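Local coordinates for protein 3,4-dihydroxy-2-butanone 4-phosphate synthase (Acinetobacter baumannii, PDB 6MNZ) that probably converts D-ribulose 5-phosphate to formate and 3,4-dihydroxy-2-butanone 4-phosphate, the four-carbon building block of riboflavin biosynthesis, at residues A[8-13]-A[152-157]; A[35-40]-A[157-162]; A[250-255]-A[289-294]. All blocks are in the same frame, centred on the assembly; numbering follows the deposited sequence.

Interaction 1 (A[8-13]-A[152-157]); sequences ELVADI and RLAGLE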
ATOM      1  N   GLU A   8      17.735  31.358   9.040  1.00 52.89           N
ATOM      2  CA  GLU A   8      18.322  31.410  10.375  1.00 50.66           C
ATOM      3  C   GLU A   8      18.271  30.045  11.048  1.00 47.88           C
ATOM      4  O   GLU A   8      19.184  29.686  11.801  1.00 55.48           O
ATOM      5  CB  GLU A   8      17.596  32.447  11.230  1.00 58.05           C
ATOM      6  CG  GLU A   8      17.663  33.863  10.687  1.00 57.68           C
ATOM      7  CD  GLU A   8      16.681  34.793  11.373  1.00 69.97           C
ATOM      8  OE1 GLU A   8      15.496  34.418  11.504  1.00 53.33           O
ATOM      9  OE2 GLU A   8      17.115  35.858  11.859  1.00 68.87           O
ATOM     10  N   LEU A   9      17.156  29.330  10.893  1.00 48.08           N
ATOM     11  CA  LEU A   9      17.052  27.989  11.455  1.00 48.24           C
ATOM     12  C   LEU A   9      18.183  27.094  10.963  1.00 46.05           C
ATOM     13  O   LEU A   9      18.829  26.405  11.763  1.00 64.86           O
ATOM     14  CB  LEU A   9      15.696  27.382  11.102  1.00 42.65           C
ATOM     15  CG  LEU A   9      14.475  28.232  11.462  1.00 36.68           C
ATOM     16  CD1 LEU A   9      13.195  27.557  10.991  1.00 56.48           C
ATOM     17  CD2 LEU A   9      14.426  28.499  12.956  1.00 27.23           C
ATOM     18  N   VAL A  10      18.509  27.172   9.672  1.00 32.35           N
ATOM     19  CA  VAL A  10      19.653  26.428   9.153  1.00 39.92           C
ATOM     20  C   VAL A  10      20.948  26.941   9.773  1.00 39.05           C
ATOM     21  O   VAL A  10      21.869  26.165  10.049  1.00 39.87           O
ATOM     22  CB  VAL A  10      19.695  26.509   7.616  1.00 34.46           C
ATOM     23  CG1 VAL A  10      20.899  25.758   7.075  1.00 37.08           C
ATOM     24  CG2 VAL A  10      18.410  25.959   7.015  1.00 33.52           C
ATOM     25  N   ALA A  11      21.030  28.250  10.031  1.00 35.40           N
ATOM     26  CA  ALA A  11      22.288  28.830  10.488  1.00 40.95           C
ATOM     27  C   ALA A  11      22.569  28.466  11.940  1.00 39.20           C
ATOM     28  O   ALA A  11      23.723  28.224  12.313  1.00 36.20           O
ATOM     29  CB  ALA A  11      22.256  30.348  10.314  1.00 42.38           C
ATOM     30  N   ASP A  12      21.528  28.415  12.772  1.00 43.38           N
ATOM     31  CA  ASP A  12      21.713  28.020  14.164  1.00 39.54           C
ATOM     32  C   ASP A  12      22.107  26.554  14.272  1.00 41.34           C
ATOM     33  O   ASP A  12      22.991  26.199  15.061  1.00 50.72           O
ATOM     34  CB  ASP A  12      20.438  28.292  14.957  1.00 43.94           C
ATOM     35  CG  ASP A  12      20.366  29.715  15.465  1.00 42.61           C
ATOM     36  OD1 ASP A  12      19.608  29.965  16.424  1.00 46.08           O
ATOM     37  OD2 ASP A  12      21.158  30.555  14.988  1.00 46.69           O
ATOM     38  N   ILE A  13      21.553  25.708  13.403  1.00 38.71           N
ATOM     39  CA  ILE A  13      21.955  24.307  13.376  1.00 41.66           C
ATOM     40  C   ILE A  13      23.426  24.193  13.000  1.00 42.23           C
ATOM     41  O   ILE A  13      24.198  23.491  13.662  1.00 40.96           O
ATOM     42  CB  ILE A  13      21.058  23.516  12.405  1.00 39.73           C
ATOM     43  CG1 ILE A  13      19.636  23.402  12.963  1.00 32.74           C
ATOM     44  CG2 ILE A  13      21.643  22.137  12.139  1.00 52.47           C
ATOM     45  CD1 ILE A  13      19.506  22.498  14.182  1.00 34.26           C
ATOM     46  N   ARG A 152      21.116  18.712   7.109  1.00 40.81           N
ATOM     47  CA  ARG A 152      21.734  18.661   5.789  1.00 31.74           C
ATOM     48  C   ARG A 152      21.969  20.060   5.236  1.00 34.62           C
ATOM     49  O   ARG A 152      23.056  20.358   4.728  1.00 41.29           O
ATOM     50  CB  ARG A 152      20.854  17.848   4.841  1.00 39.02           C
ATOM     51  CG  ARG A 152      21.285  17.901   3.386  1.00 39.72           C
ATOM     52  CD  ARG A 152      20.382  17.034   2.521  1.00 29.57           C
ATOM     53  NE  ARG A 152      20.591  15.611   2.775  1.00 36.84           N
ATOM     54  CZ  ARG A 152      19.755  14.832   3.456  1.00 42.01           C
ATOM     55  NH1 ARG A 152      18.694  15.344   4.071  1.00 35.22           N
ATOM     56  NH2 ARG A 152      20.015  13.536   3.571  1.00 50.33           N
ATOM     57  N   LEU A 153      21.019  20.971   5.453  1.00 39.61           N
ATOM     58  CA  LEU A 153      21.132  22.309   4.888  1.00 42.71           C
ATOM     59  C   LEU A 153      22.228  23.126   5.557  1.00 47.73           C
ATOM     60  O   LEU A 153      22.785  24.030   4.926  1.00 48.46           O
ATOM     61  CB  LEU A 153      19.797  23.044   5.003  1.00 44.37           C
ATOM     62  CG  LEU A 153      18.693  22.581   4.052  1.00 43.33           C
ATOM     63  CD1 LEU A 153      17.366  23.214   4.439  1.00 39.82           C
ATOM     64  CD2 LEU A 153      19.048  22.910   2.610  1.00 41.49           C
ATOM     65  N   ALA A 154      22.582  22.798   6.797  1.00 52.59           N
ATOM     66  CA  ALA A 154      23.792  23.311   7.422  1.00 42.09           C
ATOM     67  C   ALA A 154      25.052  22.618   6.925  1.00 42.81           C
ATOM     68  O   ALA A 154      26.097  22.731   7.577  1.00 42.28           O
ATOM     69  CB  ALA A 154      23.696  23.173   8.944  1.00 51.11           C
ATOM     70  N   GLY A 155      24.946  21.792   5.886  1.00 39.43           N
ATOM     71  CA  GLY A 155      26.107  21.116   5.345  1.00 49.49           C
ATOM     72  C   GLY A 155      26.689  20.054   6.245  1.00 45.82           C
ATOM     73  O   GLY A 155      27.793  19.571   5.983  1.00 48.10           O
ATOM     74  N   LEU A 156      25.939  19.616   7.247  1.00 40.11           N
ATOM     75  CA  LEU A 156      26.399  18.607   8.188  1.00 47.28           C
ATOM     76  C   LEU A 156      25.798  17.248   7.842  1.00 47.80           C
ATOM     77  O   LEU A 156      25.080  17.093   6.850  1.00 51.03           O
ATOM     78  CB  LEU A 156      26.037  19.014   9.618  1.00 42.55           C
ATOM     79  CG  LEU A 156      26.712  20.299  10.104  1.00 39.52           C
ATOM     80  CD1 LEU A 156      26.114  20.767  11.419  1.00 46.75           C
ATOM     81  CD2 LEU A 156      28.214  20.095  10.245  1.00 62.16           C
ATOM     82  N   GLU A 157      26.264  16.229   8.555  1.00 41.65           N
ATOM     83  CA  GLU A 157      25.657  14.911   8.461  1.00 36.45           C
ATOM     84  C   GLU A 157      24.141  15.035   8.608  1.00 41.47           C
ATOM     85  O   GLU A 157      23.669  15.713   9.532  1.00 50.03           O
ATOM     86  CB  GLU A 157      26.216  13.993   9.547  1.00 45.04           C
ATOM     87  CG  GLU A 157      26.577  12.598   9.064  1.00 42.54           C
ATOM     88  CD  GLU A 157      25.357  11.729   8.825  1.00 56.06           C
ATOM     89  OE1 GLU A 157      24.559  11.562   9.769  1.00 58.91           O
ATOM     90  OE2 GLU A 157      25.308  11.055   7.772  1.00 55.59           O
TER

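Interaction 2 (A[35-40]-A[157-162]); sequences IAATHV and EPASVI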
ATOM      1  N   ILE A  35      18.622  19.744  17.191  1.00 39.33           N
ATOM      2  CA  ILE A  35      20.030  20.112  17.131  1.00 45.63           C
ATOM      3  C   ILE A  35      20.746  19.132  16.213  1.00 36.63           C
ATOM      4  O   ILE A  35      20.380  17.958  16.121  1.00 39.82           O
ATOM      5  CB  ILE A  35      20.675  20.125  18.535  1.00 39.28           C
ATOM      6  CG1 ILE A  35      22.140  20.555  18.449  1.00 45.62           C
ATOM      7  CG2 ILE A  35      20.553  18.753  19.194  1.00 44.62           C
ATOM      8  CD1 ILE A  35      22.778  20.796  19.803  1.00 51.70           C
ATOM      9  N   ALA A  36      21.786  19.620  15.542  1.00 31.85           N
ATOM     10  CA  ALA A  36      22.608  18.754  14.710  1.00 35.60           C
ATOM     11  C   ALA A  36      23.256  17.675  15.565  1.00 46.20           C
ATOM     12  O   ALA A  36      24.004  17.979  16.501  1.00 59.91           O
ATOM     13  CB  ALA A  36      23.676  19.569  13.982  1.00 29.09           C
ATOM     14  N   ALA A  37      22.954  16.412  15.252  1.00 42.49           N
ATOM     15  CA  ALA A  37      23.509  15.302  16.015  1.00 37.41           C
ATOM     16  C   ALA A  37      25.027  15.374  16.087  1.00 38.87           C
ATOM     17  O   ALA A  37      25.617  15.022  17.114  1.00 55.66           O
ATOM     18  CB  ALA A  37      23.073  13.974  15.392  1.00 35.37           C
ATOM     19  N   THR A  38      25.663  15.962  15.072  1.00 37.67           N
ATOM     20  CA  THR A  38      27.117  16.046  15.061  1.00 55.11           C
ATOM     21  C   THR A  38      27.634  17.027  16.107  1.00 49.73           C
ATOM     22  O   THR A  38      28.772  16.891  16.569  1.00 57.07           O
ATOM     23  CB  THR A  38      27.603  16.451  13.670  1.00 62.33           C
ATOM     24  OG1 THR A  38      26.984  15.614  12.685  1.00 52.03           O
ATOM     25  CG2 THR A  38      29.115  16.319  13.568  1.00 77.33           C
ATOM     26  N   HIS A  39      26.849  18.048  16.446  1.00 46.01           N
ATOM     27  CA  HIS A  39      27.257  19.050  17.419  1.00 55.13           C
ATOM     28  C   HIS A  39      26.632  18.831  18.792  1.00 55.20           C
ATOM     29  O   HIS A  39      26.768  19.694  19.665  1.00 45.56           O
ATOM     30  CB  HIS A  39      26.904  20.451  16.915  1.00 52.74           C
ATOM     31  CG  HIS A  39      27.702  20.884  15.726  1.00 46.93           C
ATOM     32  ND1 HIS A  39      29.043  21.194  15.800  1.00 58.07           N
ATOM     33  CD2 HIS A  39      27.342  21.079  14.436  1.00 37.62           C
ATOM     34  CE1 HIS A  39      29.486  21.513  14.598  1.00 52.74           C
ATOM     35  NE2 HIS A  39      28.473  21.457  13.752  1.00 49.07           N
ATOM     36  N   VAL A  40      25.983  17.686  19.016  1.00 49.81           N
ATOM     37  CA  VAL A  40      25.272  17.472  20.271  1.00 48.64           C
ATOM     38  C   VAL A  40      26.271  17.205  21.389  1.00 46.22           C
ATOM     39  O   VAL A  40      27.228  16.435  21.224  1.00 59.08           O
ATOM     40  CB  VAL A  40      24.266  16.317  20.136  1.00 37.11           C
ATOM     41  CG1 VAL A  40      24.978  14.974  20.138  1.00 36.60           C
ATOM     42  CG2 VAL A  40      23.235  16.383  21.256  1.00 39.48           C
ATOM     43  N   GLU A 157      26.264  16.229   8.555  1.00 41.65           N
ATOM     44  CA  GLU A 157      25.657  14.911   8.461  1.00 36.45           C
ATOM     45  C   GLU A 157      24.141  15.035   8.608  1.00 41.47           C
ATOM     46  O   GLU A 157      23.669  15.713   9.532  1.00 50.03           O
ATOM     47  CB  GLU A 157      26.216  13.993   9.547  1.00 45.04           C
ATOM     48  CG  GLU A 157      26.577  12.598   9.064  1.00 42.54           C
ATOM     49  CD  GLU A 157      25.357  11.729   8.825  1.00 56.06           C
ATOM     50  OE1 GLU A 157      24.559  11.562   9.769  1.00 58.91           O
ATOM     51  OE2 GLU A 157      25.308  11.055   7.772  1.00 55.59           O
ATOM     52  N   PRO A 158      23.345  14.388   7.740  1.00 40.97           N
ATOM     53  CA  PRO A 158      21.889  14.566   7.833  1.00 34.07           C
ATOM     54  C   PRO A 158      21.319  13.933   9.093  1.00 44.90           C
ATOM     55  O   PRO A 158      20.509  13.004   9.025  1.00 42.19           O
ATOM     56  CB  PRO A 158      21.358  13.873   6.568  1.00 38.09           C
ATOM     57  CG  PRO A 158      22.530  13.747   5.657  1.00 45.71           C
ATOM     58  CD  PRO A 158      23.732  13.627   6.539  1.00 45.14           C
ATOM     59  N   ALA A 159      21.791  14.395  10.251  1.00 42.52           N
ATOM     60  CA  ALA A 159      21.478  13.774  11.531  1.00 26.17           C
ATOM     61  C   ALA A 159      21.191  14.863  12.551  1.00 39.08           C
ATOM     62  O   ALA A 159      21.998  15.780  12.727  1.00 52.16           O
ATOM     63  CB  ALA A 159      22.629  12.886  12.014  1.00 28.66           C
ATOM     64  N   SER A 160      20.084  14.715  13.274  1.00 39.58           N
ATOM     65  CA  SER A 160      19.689  15.675  14.292  1.00 31.45           C
ATOM     66  C   SER A 160      19.178  14.924  15.511  1.00 43.14           C
ATOM     67  O   SER A 160      18.730  13.778  15.418  1.00 38.84           O
ATOM     68  CB  SER A 160      18.608  16.631  13.783  1.00 31.39           C
ATOM     69  OG  SER A 160      17.352  15.980  13.752  1.00 34.25           O
ATOM     70  N   VAL A 161      19.194  15.609  16.650  1.00 41.78           N
ATOM     71  CA  VAL A 161      18.609  15.106  17.887  1.00 25.07           C
ATOM     72  C   VAL A 161      17.384  15.949  18.206  1.00 28.35           C
ATOM     73  O   VAL A 161      17.450  17.184  18.175  1.00 30.81           O
ATOM     74  CB  VAL A 161      19.620  15.146  19.045  1.00 34.79           C
ATOM     75  CG1 VAL A 161      19.003  14.570  20.310  1.00 36.94           C
ATOM     76  CG2 VAL A 161      20.891  14.390  18.671  1.00 29.83           C
ATOM     77  N   ILE A 162      16.251  15.288  18.434  1.00 21.15           N
ATOM     78  CA  ILE A 162      14.978  15.979  18.582  1.00 23.10           C
ATOM     79  C   ILE A 162      14.249  15.449  19.808  1.00 38.03           C
ATOM     80  O   ILE A 162      14.391  14.282  20.186  1.00 46.56           O
ATOM     81  CB  ILE A 162      14.098  15.839  17.319  1.00 24.91           C
ATOM     82  CG1 ILE A 162      13.610  14.398  17.149  1.00 36.29           C
ATOM     83  CG2 ILE A 162      14.874  16.283  16.088  1.00 25.93           C
ATOM     84  CD1 ILE A 162      12.725  14.197  15.936  1.00 32.20           C
TER

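Interaction 3 (A[250-255]-A[289-294]); sequences VRVHGF and VLVWIG. With SO4 (sulfate ion), chain D.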
ATOM      1  N   VAL A 250      -3.879  26.595 -16.722  1.00 44.93           N
ATOM      2  CA  VAL A 250      -3.160  25.651 -15.877  1.00 48.14           C
ATOM      3  C   VAL A 250      -4.131  25.050 -14.871  1.00 44.70           C
ATOM      4  O   VAL A 250      -4.999  25.746 -14.336  1.00 42.67           O
ATOM      5  CB  VAL A 250      -1.977  26.324 -15.153  1.00 38.43           C
ATOM      6  CG1 VAL A 250      -1.326  25.352 -14.182  1.00 49.15           C
ATOM      7  CG2 VAL A 250      -0.968  26.832 -16.165  1.00 45.14           C
ATOM      8  N   ARG A 251      -3.960  23.758 -14.592  1.00 42.98           N
ATOM      9  CA  ARG A 251      -4.519  23.138 -13.397  1.00 42.38           C
ATOM     10  C   ARG A 251      -3.500  22.171 -12.821  1.00 45.61           C
ATOM     11  O   ARG A 251      -3.122  21.200 -13.483  1.00 47.03           O
ATOM     12  CB  ARG A 251      -5.825  22.409 -13.712  1.00 33.78           C
ATOM     13  CG  ARG A 251      -6.403  21.654 -12.526  1.00 44.54           C
ATOM     14  CD  ARG A 251      -7.885  21.939 -12.352  1.00 45.80           C
ATOM     15  NE  ARG A 251      -8.442  21.241 -11.197  1.00 44.70           N
ATOM     16  CZ  ARG A 251      -8.627  21.788  -9.998  1.00 53.70           C
ATOM     17  NH1 ARG A 251      -8.406  23.082  -9.801  1.00 51.99           N
ATOM     18  NH2 ARG A 251      -9.124  21.055  -9.012  1.00 65.89           N
ATOM     19  N   VAL A 252      -3.103  22.404 -11.575  1.00 52.60           N
ATOM     20  CA  VAL A 252      -2.483  21.368 -10.756  1.00 45.55           C
ATOM     21  C   VAL A 252      -3.570  20.513 -10.118  1.00 47.69           C
ATOM     22  O   VAL A 252      -4.505  21.033  -9.499  1.00 39.20           O
ATOM     23  CB  VAL A 252      -1.575  21.996  -9.688  1.00 44.34           C
ATOM     24  CG1 VAL A 252      -1.164  20.954  -8.658  1.00 53.10           C
ATOM     25  CG2 VAL A 252      -0.355  22.622 -10.342  1.00 44.78           C
ATOM     26  N   HIS A 253      -3.424  19.192 -10.227  1.00 59.87           N
ATOM     27  CA  HIS A 253      -4.535  18.263 -10.058  1.00 49.47           C
ATOM     28  C   HIS A 253      -4.121  17.138  -9.122  1.00 52.61           C
ATOM     29  O   HIS A 253      -3.188  16.388  -9.426  1.00 50.53           O
ATOM     30  CB  HIS A 253      -4.983  17.693 -11.404  1.00 43.89           C
ATOM     31  CG  HIS A 253      -6.399  17.215 -11.407  1.00 42.73           C
ATOM     32  ND1 HIS A 253      -7.447  18.036 -11.052  1.00 50.65           N
ATOM     33  CD2 HIS A 253      -6.910  15.965 -11.475  1.00 48.33           C
ATOM     34  CE1 HIS A 253      -8.555  17.322 -10.972  1.00 46.83           C
ATOM     35  NE2 HIS A 253      -8.264  16.074 -11.284  1.00 46.89           N
ATOM     36  N   GLY A 254      -4.832  17.004  -8.008  1.00 66.53           N
ATOM     37  CA  GLY A 254      -4.765  15.818  -7.160  1.00 72.83           C
ATOM     38  C   GLY A 254      -6.078  15.052  -7.168  1.00 65.55           C
ATOM     39  O   GLY A 254      -7.153  15.649  -7.073  1.00 65.25           O
ATOM     40  N   PHE A 255      -5.975  13.724  -7.229  1.00 75.11           N
ATOM     41  CA  PHE A 255      -7.153  12.873  -7.337  1.00 69.82           C
ATOM     42  C   PHE A 255      -8.089  13.084  -6.151  1.00 73.95           C
ATOM     43  O   PHE A 255      -7.669  13.468  -5.057  1.00 85.82           O
ATOM     44  CB  PHE A 255      -6.729  11.404  -7.408  1.00 67.16           C
ATOM     45  CG  PHE A 255      -7.856  10.459  -7.710  1.00 54.87           C
ATOM     46  CD1 PHE A 255      -8.086   9.362  -6.897  1.00 63.49           C
ATOM     47  CD2 PHE A 255      -8.539  10.548  -8.908  1.00 46.48           C
ATOM     48  CE1 PHE A 255      -9.059   8.436  -7.219  1.00 56.86           C
ATOM     49  CE2 PHE A 255      -9.540   9.650  -9.217  1.00 39.37           C
ATOM     50  CZ  PHE A 255      -9.823   8.611  -8.353  1.00 51.66           C
ATOM     51  N   VAL A 289      -1.723  23.740 -19.408  1.00 59.09           N
ATOM     52  CA  VAL A 289      -1.082  22.562 -18.835  1.00 43.02           C
ATOM     53  C   VAL A 289      -1.966  22.005 -17.726  1.00 43.27           C
ATOM     54  O   VAL A 289      -2.319  22.719 -16.789  1.00 55.98           O
ATOM     55  CB  VAL A 289       0.328  22.889 -18.305  1.00 44.59           C
ATOM     56  CG1 VAL A 289       0.978  21.645 -17.714  1.00 50.17           C
ATOM     57  CG2 VAL A 289       1.197  23.469 -19.414  1.00 40.41           C
ATOM     58  N   LEU A 290      -2.265  20.712 -17.796  1.00 41.02           N
ATOM     59  CA  LEU A 290      -2.728  19.955 -16.640  1.00 42.43           C
ATOM     60  C   LEU A 290      -1.531  19.264 -16.001  1.00 34.97           C
ATOM     61  O   LEU A 290      -0.796  18.538 -16.678  1.00 35.43           O
ATOM     62  CB  LEU A 290      -3.789  18.931 -17.039  1.00 26.78           C
ATOM     63  CG  LEU A 290      -4.466  18.209 -15.873  1.00 33.29           C
ATOM     64  CD1 LEU A 290      -5.942  17.993 -16.163  1.00 33.40           C
ATOM     65  CD2 LEU A 290      -3.776  16.885 -15.576  1.00 45.48           C
ATOM     66  N   VAL A 291      -1.291  19.559 -14.731  1.00 39.08           N
ATOM     67  CA  VAL A 291      -0.326  18.811 -13.942  1.00 50.67           C
ATOM     68  C   VAL A 291      -1.046  17.696 -13.197  1.00 46.34           C
ATOM     69  O   VAL A 291      -2.221  17.808 -12.838  1.00 41.79           O
ATOM     70  CB  VAL A 291       0.436  19.729 -12.967  1.00 42.06           C
ATOM     71  CG1 VAL A 291       1.667  19.023 -12.424  1.00 51.06           C
ATOM     72  CG2 VAL A 291       0.821  21.027 -13.662  1.00 52.49           C
ATOM     73  N   TRP A 292      -0.286  16.662 -12.842  1.00 49.52           N
ATOM     74  CA  TRP A 292      -0.807  15.524 -12.096  1.00 44.88           C
ATOM     75  C   TRP A 292       0.246  15.095 -11.090  1.00 45.54           C
ATOM     76  O   TRP A 292       1.373  14.765 -11.474  1.00 50.52           O
ATOM     77  CB  TRP A 292      -1.165  14.362 -13.028  1.00 40.16           C
ATOM     78  CG  TRP A 292      -1.675  13.149 -12.305  1.00 37.49           C
ATOM     79  CD1 TRP A 292      -0.927  12.138 -11.777  1.00 38.30           C
ATOM     80  CD2 TRP A 292      -3.045  12.758 -12.147  1.00 29.66           C
ATOM     81  NE1 TRP A 292      -1.746  11.164 -11.262  1.00 44.55           N
ATOM     82  CE2 TRP A 292      -3.051  11.514 -11.485  1.00 36.45           C
ATOM     83  CE3 TRP A 292      -4.267  13.365 -12.451  1.00 31.90           C
ATOM     84  CZ2 TRP A 292      -4.227  10.914 -11.039  1.00 49.07           C
ATOM     85  CZ3 TRP A 292      -5.436  12.739 -12.054  1.00 29.84           C
ATOM     86  CH2 TRP A 292      -5.406  11.546 -11.324  1.00 34.84           C
ATOM     87  N   ILE A 293      -0.115  15.102  -9.812  1.00 46.88           N
ATOM     88  CA  ILE A 293       0.792  14.658  -8.761  1.00 50.16           C
ATOM     89  C   ILE A 293       0.756  13.138  -8.702  1.00 44.28           C
ATOM     90  O   ILE A 293      -0.305  12.542  -8.480  1.00 33.51           O
ATOM     91  CB  ILE A 293       0.416  15.259  -7.396  1.00 49.64           C
ATOM     92  CG1 ILE A 293      -0.058  16.710  -7.501  1.00 57.06           C
ATOM     93  CG2 ILE A 293       1.616  15.185  -6.456  1.00 36.96           C
ATOM     94  CD1 ILE A 293      -1.138  17.075  -6.472  1.00 76.98           C
ATOM     95  N   GLY A 294       1.933  12.523  -8.716  1.00 45.55           N
ATOM     96  CA  GLY A 294       2.023  11.115  -8.385  1.00 52.55           C
ATOM     97  C   GLY A 294       1.707  10.874  -6.920  1.00 61.11           C
ATOM     98  O   GLY A 294       2.133  11.620  -6.036  1.00 43.04           O
TER
HETATM   99  S   SO4 D 402     -10.543  23.444  -6.822  1.00 53.66           S
HETATM  100  O1  SO4 D 402      -9.133  23.098  -6.667  1.00 52.08           O
HETATM  101  O2  SO4 D 402     -10.692  24.407  -7.909  1.00 54.67           O
HETATM  102  O3  SO4 D 402     -11.307  22.238  -7.125  1.00 51.68           O
HETATM  103  O4  SO4 D 402     -11.034  24.034  -5.580  1.00 69.88           O

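Interaction 1 (A[8-13]-A[152-157])
Val-10 of helix 6-15 lies against the C-terminal end of helix 143-153, its CG1 methyl over the peptide link between Leu-153 and Ala-154, 3.4 Å from Ala-154 N. CG1 stands opposite the backbone nitrogen about CA-CB (chi1 179°), which turns it to that link and leaves CG2 beside Leu-153. The Val-10 and Leu-153 side chains cross at about a right angle: CG1 of Val-10 is 3.6 Å from Leu-153 CB, and CG2 of Val-10 is 3.9 Å from Leu-153 CD1. One helical turn on, buried Ile-13 offers its branch methyl CG2 to Ala-154 CB at 3.9 Å, while its CG1 branch leads away from helix 143-153; the side chain as a whole also packs on Leu-150 and Val-19. The Ala-154 methyl faces helix 6-15 and meets both Ile-13 CG2 and, at 3.7 Å, Val-10 O. This inner side is the compact part. At the outer rim, Leu-153 stays partly exposed, and beyond Ala-154 the chain turns through exposed Gly-155, the positive-phi C-prime residue of a Schellman motif that closes helix 143-153. The turn brings Leu-156 back with a looser touch, its CD1 4.0 Å from Ile-13 O. Arg-14, next along helix 6-15, donates through NH2 to Ala-154 O. Across the two segments themselves no hydrogen bond forms; between them the fit is one of shape and buried hydrocarbon, with the one polar tie named here supplied by Arg-14.

Interaction 2 (A[35-40]-A[157-162])
Ile-35 O accepts the backbone N-H of Val-161 at 2.7 Å, the shortest of the three hydrogen bonds between the two segments; Ser-160 CA also lies close to this oxygen. The return bond, Ile-35 N to Val-161 O at 3.0 Å, completes an antiparallel hydrogen-bonded pair; Ala-36 and Ser-160 form the next, non-hydrogen-bonded pair. A third bond, Ala-37 N to Ala-159 O at 2.8 Å, comes in from above the carbonyl plane (43° out of it), where segment 35-40 leaves the strand for a 3-10 turn.

Ile-35 and Val-161 lie side by side on one face of the sheet, Ile-35 CG2 3.7 Å from Val-161 CB. Val-161 CG2 is set beside the backbone nitrogen, opposite the carbonyl carbon (chi1 -178° for CG1), and from there reaches past the strand end to Ala-37 CB and to Val-40 CG2, each at 4.0 Å; Val-40 crosses it at about a right angle. Ala-37 CB also meets Ala-159 CB at 3.6 Å. Helix 42-52, through Met-48, and helix 101-112, through Val-112 and Ile-108, pack on these aliphatic groups. At the margin of the contact Thr-38 OG1 touches the CB of Glu-157, whose bent chain carries OE2 to a salt bridge with Arg-64. Ser-160 OG is hydrogen-bonded to Thr-59 OG1 of strand 57-60, on the far flank of strand 160-164.

The ladder joins strands 31-36 and 160-164, which are antiparallel neighbours inside the mixed beta-sheet, flanked by helices, of the DHBP synthase domain.

Interaction 3 (A[250-255]-A[289-294])
His-253 and Trp-292 both carry CG opposite the backbone nitrogen about CA-CB (chi1 -156° and 179°), which extends both rings from the same face of the sheet and brings them rim to rim. His-253 CD2 lies 3.6 Å from Trp-292 CZ3, the planes are 40° apart, and neither ring covers the other. Phe-255 runs alongside the tryptophan, its CD2 4.1 Å from Trp-292 CH2. The polar ends have partners outside the two strands: His-253 NE2 bonds to Arg-259, and Trp-292 NE1 to Asp-300 of the second subunit. Beneath them strands 248-253 and 290-292 run parallel in the mixed sheet of the GTP cyclohydrolase II-like domain, Val-289 O accepting Arg-251 N at 2.9 Å and Arg-251 O accepting Val-291 N at 2.8 Å; a weak bond joins Ile-293 N to His-253 O at 3.4 Å. On the other face Val-252 CG2 meets Val-291 CG2 at 3.9 Å, with helix 320-336 packing over this pair. Arg-251 bends away from the strand so that its guanidinium meets a sulfate edge-on, in plane: NH1 and NH2 both bond to O1, at 3.2 and 3.1 Å. Ser-347 OG also bonds to the ion, which probably came from the crystallisation liquor.

How the interactions relate
From the N terminus, helix 6-15 opens interaction 1 and strand 31-36 opens interaction 2 before either closes. The chain then returns at 152-157 to close a loop of 138 residues and, sharing Glu-157, runs straight on into 157-162 to close one of 116. The two contacts therefore cross, and they touch: Ile-13 and Leu-156 of interaction 1 both pack on Ala-36. Together they tie an N-terminal helix and a strand of the synthase domain to the consecutive helix 143-153 and strand 160-164. Interaction 3 follows in series, closing a 33-residue loop in the C-terminal domain, its centre about 33 and 37 Å from the centres of interactions 1 and 2.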